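Local atomic coordinates of major extracellular endoglucanase (Xanthomonas campestris pv. campestris, PDB entry 4TUF), a protein that hydrolyses internal beta-1,4-glucosidic linkages of cellulose, lichenin and cereal beta-D-glucans, here represented by its family 5 TIM-barrel catalytic domain. Residues A[38-41]-A[47-50]; A[162-167]-A[220-225]. All coordinates share one frame; numbering follows the deposited sequence.

Contact 1 (A[38-41]-A[47-50]); sequences WARN and VQMQ
The edge of the Arg-40 guanidinium faces the carbonyl oxygen of the Gln-48 amide, and the two planes stand 74° apart. OE1 of Gln-48 sits at the outer edge of the guanidinium, close to its plane, so the contact is made at an edge and not over a face. Both terminal nitrogens of the arginine grip this one oxygen end-on: NH1 lies 3.1 Å from OE1 of Gln-48, and NH2 lies 3.2 Å from the same OE1. Such a fork is necessarily bent, and the angle at the hydrogen is 148° for the NH1 bond and much the same for the NH2 bond. The amide sees its two donors differently. NH1 approaches within the carbonyl plane, whereas NH2 stands above it and misses the lone pairs.

Opposite chain shapes bring the groups together. Arg-40 folds, bending at both chi2 and chi3, while Gln-48 reaches out from its helix fully stretched, CG trans to the backbone N and the chain straight beyond it (chi2 -179°). The two side chains cross nearly at right angles. Arg-40 NH1 also donates to the carbonyl O of Trp-329, its stronger polar partner, which should limit rotation of the guanidinium about its own axis.

The pair illustrates how a loop can be tied to the helix it leads into. Segment 38-41 ends the loop that follows strand 16-23, and Asn-41 is the N-cap of helix 42-51, its OD1 accepting from the backbone N of Asp-44. Gln-48 lies about two turns farther on, in the helix's second half, and the bond reaches back to the residue before the N-cap. Trp-38 packs edge-to-face with Trp-329; buried Met-49 packs on Trp-314, in the loop after strand 309-311, which pairs in parallel with 16-23.

Contact 2 (A[162-167]-A[220-225]); sequences ATWGTG and ACTPLN. With 2HP (dihydrogenphosphate ion), chain H.
The indole nitrogen of Trp-164 donates to the backbone carbonyl of Thr-222, NE1 to O 3.1 Å, in a nearly straight bond of 168° at the hydrogen. The oxygen lies in the indole plane, at the ring's edge, and the N-H in turn meets a lone pair within the carbonyl plane. CG of Trp-164 is trans to its backbone N (chi1 -175°), which carries the ring across to the other loop. Farther along the indole, its six-membered ring packs obliquely against the isobutyl group of Leu-224, with CZ2 of Trp-164 3.8 Å from CD2 of Leu-224.

In this TIM barrel, the contact joins two long loops that follow the carboxyl ends of strands 149-153 and 192-195, neighbours in the parallel barrel. Asn-174 of helix 173-187 touches Trp-164, Thr-222 and Leu-224, and the Cys-221 to Cys-204 disulfide staples the second loop to itself.

Where the backbones come closest, CA of Gly-165 lies 3.6 Å from OG1 of Thr-222. Beyond this point, Gly-167 contributes to a dihydrogenphosphate pocket, its O lying 2.9 Å from O4 of the ion.

Overall arrangement
Contact 1 closes before contact 2 opens along the chain, and the two lie on opposite sides of the domain's centre, their own centres about 41 Å apart and their nearest atoms about 28 Å apart. Both belong to the single family 5 barrel and involve loops that leave different strands of it: 16-23 for contact 1, 149-153 and 192-195 for contact 2. They differ in reach. Contact 1 is local, joining a loop to its own helix, while contact 2 brings together loops separated by helix 173-187 and strand 192-195. Together they exemplify a short-range and a longer-range tie at the periphery of one barrel, both away from the residues assigned as catalytic by similarity.

Contact 1 (A[38-41]-A[47-50])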
ATOM      1  N   TRP A  38     -17.776  -1.129 -14.185  1.00 49.30           N
ATOM      2  CA  TRP A  38     -18.595  -0.648 -15.298  1.00 55.65           C
ATOM      3  C   TRP A  38     -18.161  -1.336 -16.585  1.00 54.40           C
ATOM      4  O   TRP A  38     -18.916  -1.403 -17.552  1.00 62.29           O
ATOM      5  CB  TRP A  38     -18.498   0.876 -15.453  1.00 54.39           C
ATOM      6  CG  TRP A  38     -17.091   1.398 -15.553  1.00 53.95           C
ATOM      7  CD1 TRP A  38     -16.346   1.538 -16.687  1.00 50.94           C
ATOM      8  CD2 TRP A  38     -16.266   1.852 -14.473  1.00 54.07           C
ATOM      9  NE1 TRP A  38     -15.107   2.049 -16.381  1.00 45.85           N
ATOM     10  CE2 TRP A  38     -15.033   2.254 -15.029  1.00 51.42           C
ATOM     11  CE3 TRP A  38     -16.450   1.959 -13.090  1.00 55.20           C
ATOM     12  CZ2 TRP A  38     -13.987   2.750 -14.250  1.00 52.26           C
ATOM     13  CZ3 TRP A  38     -15.408   2.454 -12.316  1.00 51.97           C
ATOM     14  CH2 TRP A  38     -14.193   2.840 -12.898  1.00 50.03           C
ATOM     15  N   ALA A  39     -16.940  -1.860 -16.583  1.00 53.00           N
ATOM     16  CA  ALA A  39     -16.348  -2.433 -17.783  1.00 55.98           C
ATOM     17  C   ALA A  39     -16.116  -3.939 -17.667  1.00 55.99           C
ATOM     18  O   ALA A  39     -16.081  -4.646 -18.674  1.00 50.72           O
ATOM     19  CB  ALA A  39     -15.041  -1.728 -18.098  1.00 47.49           C
ATOM     20  N   ARG A  40     -15.961  -4.422 -16.437  1.00 57.55           N
ATOM     21  CA  ARG A  40     -15.572  -5.810 -16.197  1.00 54.32           C
ATOM     22  C   ARG A  40     -16.403  -6.484 -15.107  1.00 52.49           C
ATOM     23  O   ARG A  40     -17.038  -5.816 -14.291  1.00 52.49           O
ATOM     24  CB  ARG A  40     -14.090  -5.881 -15.810  1.00 50.05           C
ATOM     25  CG  ARG A  40     -13.136  -5.259 -16.816  1.00 48.71           C
ATOM     26  CD  ARG A  40     -12.967  -6.131 -18.051  1.00 52.03           C
ATOM     27  NE  ARG A  40     -12.588  -7.504 -17.722  1.00 56.26           N
ATOM     28  CZ  ARG A  40     -11.367  -7.882 -17.350  1.00 52.04           C
ATOM     29  NH1 ARG A  40     -10.392  -6.990 -17.246  1.00 47.59           N
ATOM     30  NH2 ARG A  40     -11.120  -9.154 -17.073  1.00 52.65           N
ATOM     31  N   ASN A  41     -16.384  -7.813 -15.103  1.00 45.00           N
ATOM     32  CA  ASN A  41     -16.940  -8.598 -14.006  1.00 44.47           C
ATOM     33  C   ASN A  41     -15.895  -8.750 -12.910  1.00 45.46           C
ATOM     34  O   ASN A  41     -14.756  -9.126 -13.186  1.00 49.23           O
ATOM     35  CB  ASN A  41     -17.403  -9.968 -14.502  1.00 46.32           C
ATOM     36  CG  ASN A  41     -17.799 -10.893 -13.372  1.00 50.39           C
ATOM     37  OD1 ASN A  41     -17.000 -11.703 -12.908  1.00 50.42           O
ATOM     38  ND2 ASN A  41     -19.039 -10.773 -12.919  1.00 50.98           N
ATOM     39  N   VAL A  47      -9.559 -13.061 -11.239  1.00 47.31           N
ATOM     40  CA  VAL A  47      -9.018 -14.245 -11.895  1.00 44.97           C
ATOM     41  C   VAL A  47      -7.867 -13.870 -12.819  1.00 48.07           C
ATOM     42  O   VAL A  47      -6.863 -14.581 -12.901  1.00 54.22           O
ATOM     43  CB  VAL A  47     -10.118 -14.985 -12.700  1.00 44.87           C
ATOM     44  CG1 VAL A  47      -9.515 -15.906 -13.751  1.00 48.54           C
ATOM     45  CG2 VAL A  47     -11.032 -15.757 -11.764  1.00 45.14           C
ATOM     46  N   GLN A  48      -8.007 -12.732 -13.494  1.00 49.47           N
ATOM     47  CA  GLN A  48      -6.999 -12.287 -14.447  1.00 49.54           C
ATOM     48  C   GLN A  48      -5.714 -11.830 -13.768  1.00 48.42           C
ATOM     49  O   GLN A  48      -4.621 -12.117 -14.247  1.00 56.11           O
ATOM     50  CB  GLN A  48      -7.530 -11.152 -15.316  1.00 43.43           C
ATOM     51  CG  GLN A  48      -6.588 -10.807 -16.451  1.00 45.54           C
ATOM     52  CD  GLN A  48      -7.081  -9.669 -17.306  1.00 46.52           C
ATOM     53  OE1 GLN A  48      -7.940  -8.890 -16.890  1.00 44.19           O
ATOM     54  NE2 GLN A  48      -6.536  -9.562 -18.518  1.00 47.31           N
ATOM     55  N   MET A  49      -5.842 -11.115 -12.656  1.00 41.43           N
ATOM     56  CA  MET A  49      -4.667 -10.542 -12.024  1.00 46.53           C
ATOM     57  C   MET A  49      -3.862 -11.627 -11.316  1.00 48.34           C
ATOM     58  O   MET A  49      -2.655 -11.488 -11.138  1.00 54.44           O
ATOM     59  CB  MET A  49      -5.052  -9.404 -11.062  1.00 47.59           C
ATOM     60  CG  MET A  49      -5.608  -9.805  -9.716  1.00 50.57           C
ATOM     61  SD  MET A  49      -5.931  -8.343  -8.698  1.00 55.69           S
ATOM     62  CE  MET A  49      -7.529  -7.815  -9.310  1.00 33.74           C
ATOM     63  N   GLN A  50      -4.512 -12.722 -10.938  1.00 48.03           N
ATOM     64  CA  GLN A  50      -3.766 -13.831 -10.361  1.00 48.42           C
ATOM     65  C   GLN A  50      -3.011 -14.561 -11.460  1.00 51.31           C
ATOM     66  O   GLN A  50      -1.895 -15.035 -11.247  1.00 51.07           O
ATOM     67  CB  GLN A  50      -4.682 -14.799  -9.610  1.00 40.63           C
ATOM     68  CG  GLN A  50      -3.916 -15.889  -8.876  1.00 41.54           C
ATOM     69  CD  GLN A  50      -4.810 -16.815  -8.079  1.00 47.87           C
ATOM     70  OE1 GLN A  50      -5.806 -17.336  -8.587  1.00 44.80           O
ATOM     71  NE2 GLN A  50      -4.457 -17.028  -6.818  1.00 51.50           N
TER

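Contact 2 (A[162-167]-A[220-225])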
ATOM      1  N   ALA A 162       2.887  15.942   9.677  1.00 27.51           N
ATOM      2  CA  ALA A 162       3.279  14.705  10.345  1.00 26.73           C
ATOM      3  C   ALA A 162       4.749  14.738  10.732  1.00 31.98           C
ATOM      4  O   ALA A 162       5.601  15.130   9.937  1.00 40.10           O
ATOM      5  CB  ALA A 162       2.989  13.503   9.451  1.00 21.42           C
ATOM      6  N   THR A 163       5.044  14.351  11.964  1.00 30.45           N
ATOM      7  CA  THR A 163       6.430  14.260  12.402  1.00 29.28           C
ATOM      8  C   THR A 163       6.694  12.899  13.045  1.00 36.25           C
ATOM      9  O   THR A 163       5.821  12.032  13.071  1.00 38.25           O
ATOM     10  CB  THR A 163       6.793  15.377  13.395  1.00 27.97           C
ATOM     11  OG1 THR A 163       5.941  15.296  14.545  1.00 29.81           O
ATOM     12  CG2 THR A 163       6.638  16.752  12.743  1.00 22.73           C
ATOM     13  N   TRP A 164       7.903  12.723  13.559  1.00 34.75           N
ATOM     14  CA  TRP A 164       8.332  11.443  14.100  1.00 26.22           C
ATOM     15  C   TRP A 164       9.394  11.687  15.169  1.00 36.23           C
ATOM     16  O   TRP A 164      10.493  12.152  14.866  1.00 39.73           O
ATOM     17  CB  TRP A 164       8.869  10.556  12.976  1.00 26.08           C
ATOM     18  CG  TRP A 164       9.237   9.150  13.359  1.00 29.66           C
ATOM     19  CD1 TRP A 164       9.979   8.752  14.431  1.00 37.79           C
ATOM     20  CD2 TRP A 164       8.919   7.958  12.633  1.00 30.69           C
ATOM     21  NE1 TRP A 164      10.125   7.386  14.430  1.00 35.51           N
ATOM     22  CE2 TRP A 164       9.484   6.875  13.336  1.00 32.16           C
ATOM     23  CE3 TRP A 164       8.203   7.700  11.462  1.00 25.12           C
ATOM     24  CZ2 TRP A 164       9.352   5.560  12.909  1.00 32.51           C
ATOM     25  CZ3 TRP A 164       8.075   6.394  11.039  1.00 27.76           C
ATOM     26  CH2 TRP A 164       8.642   5.340  11.761  1.00 31.03           C
ATOM     27  N   GLY A 165       9.047  11.395  16.419  1.00 36.85           N
ATOM     28  CA  GLY A 165       9.978  11.471  17.529  1.00 34.28           C
ATOM     29  C   GLY A 165      10.383  12.860  17.983  1.00 40.44           C
ATOM     30  O   GLY A 165      11.501  13.051  18.466  1.00 50.65           O
ATOM     31  N   THR A 166       9.482  13.829  17.848  1.00 39.09           N
ATOM     32  CA  THR A 166       9.783  15.207  18.240  1.00 35.63           C
ATOM     33  C   THR A 166       9.234  15.560  19.619  1.00 40.14           C
ATOM     34  O   THR A 166       9.487  16.649  20.132  1.00 42.10           O
ATOM     35  CB  THR A 166       9.212  16.217  17.231  1.00 36.77           C
ATOM     36  OG1 THR A 166       7.780  16.144  17.245  1.00 41.39           O
ATOM     37  CG2 THR A 166       9.719  15.920  15.834  1.00 31.20           C
ATOM     38  N   GLY A 167       8.476  14.644  20.214  1.00 39.74           N
ATOM     39  CA  GLY A 167       7.860  14.898  21.504  1.00 35.08           C
ATOM     40  C   GLY A 167       6.559  15.673  21.389  1.00 45.28           C
ATOM     41  O   GLY A 167       5.965  16.059  22.398  1.00 53.59           O
ATOM     42  N   ALA A 220      15.686   5.755  12.957  1.00 39.16           N
ATOM     43  CA  ALA A 220      17.018   5.492  13.482  1.00 41.77           C
ATOM     44  C   ALA A 220      17.203   6.112  14.867  1.00 44.56           C
ATOM     45  O   ALA A 220      17.999   5.628  15.670  1.00 48.45           O
ATOM     46  CB  ALA A 220      18.074   6.013  12.519  1.00 42.67           C
ATOM     47  N   CYS A 221      16.464   7.183  15.139  1.00 47.74           N
ATOM     48  CA  CYS A 221      16.555   7.886  16.417  1.00 49.11           C
ATOM     49  C   CYS A 221      15.467   7.431  17.374  1.00 55.15           C
ATOM     50  O   CYS A 221      15.646   7.460  18.591  1.00 57.51           O
ATOM     51  CB  CYS A 221      16.446   9.400  16.217  1.00 40.70           C
ATOM     52  SG  CYS A 221      17.703  10.105  15.137  1.00109.36           S
ATOM     53  N   THR A 222      14.339   7.010  16.811  1.00 52.31           N
ATOM     54  CA  THR A 222      13.153   6.708  17.599  1.00 44.49           C
ATOM     55  C   THR A 222      12.511   5.406  17.147  1.00 38.93           C
ATOM     56  O   THR A 222      11.659   5.400  16.261  1.00 35.28           O
ATOM     57  CB  THR A 222      12.110   7.846  17.504  1.00 44.14           C
ATOM     58  OG1 THR A 222      12.756   9.114  17.693  1.00 55.07           O
ATOM     59  CG2 THR A 222      11.036   7.671  18.557  1.00 41.73           C
ATOM     60  N   PRO A 223      12.919   4.294  17.760  1.00 39.55           N
ATOM     61  CA  PRO A 223      12.346   2.975  17.478  1.00 37.16           C
ATOM     62  C   PRO A 223      10.839   2.937  17.717  1.00 39.24           C
ATOM     63  O   PRO A 223      10.326   3.654  18.575  1.00 40.50           O
ATOM     64  CB  PRO A 223      13.068   2.058  18.467  1.00 31.13           C
ATOM     65  CG  PRO A 223      14.313   2.776  18.816  1.00 39.50           C
ATOM     66  CD  PRO A 223      13.970   4.232  18.786  1.00 41.08           C
ATOM     67  N   LEU A 224      10.142   2.103  16.955  1.00 40.95           N
ATOM     68  CA  LEU A 224       8.709   1.914  17.129  1.00 40.09           C
ATOM     69  C   LEU A 224       8.422   0.896  18.225  1.00 42.10           C
ATOM     70  O   LEU A 224       9.034  -0.170  18.263  1.00 44.08           O
ATOM     71  CB  LEU A 224       8.073   1.460  15.814  1.00 34.88           C
ATOM     72  CG  LEU A 224       8.011   2.527  14.726  1.00 35.76           C
ATOM     73  CD1 LEU A 224       7.634   1.903  13.391  1.00 33.00           C
ATOM     74  CD2 LEU A 224       7.016   3.614  15.124  1.00 33.60           C
ATOM     75  N   ASN A 225       7.492   1.223  19.115  1.00 40.12           N
ATOM     76  CA  ASN A 225       7.059   0.272  20.130  1.00 38.23           C
ATOM     77  C   ASN A 225       5.985  -0.653  19.559  1.00 46.46           C
ATOM     78  O   ASN A 225       4.831  -0.641  19.994  1.00 48.15           O
ATOM     79  CB  ASN A 225       6.541   1.001  21.364  1.00 44.13           C
ATOM     80  CG  ASN A 225       6.344   0.075  22.542  1.00 52.30           C
ATOM     81  OD1 ASN A 225       6.703  -1.103  22.489  1.00 58.17           O
ATOM     82  ND2 ASN A 225       5.783   0.604  23.620  1.00 52.04           N
TER
HETATM   83  P   2HP H 404       4.957  12.109  22.340  1.00 85.30           P
HETATM   84  O1  2HP H 404       3.772  11.337  22.880  1.00 82.89           O
HETATM   85  O2  2HP H 404       6.227  11.299  22.505  1.00 83.71           O
HETATM   86  O3  2HP H 404       4.749  12.398  20.873  1.00 80.04           O
HETATM   87  O4  2HP H 404       5.070  13.416  23.096  1.00 85.30           O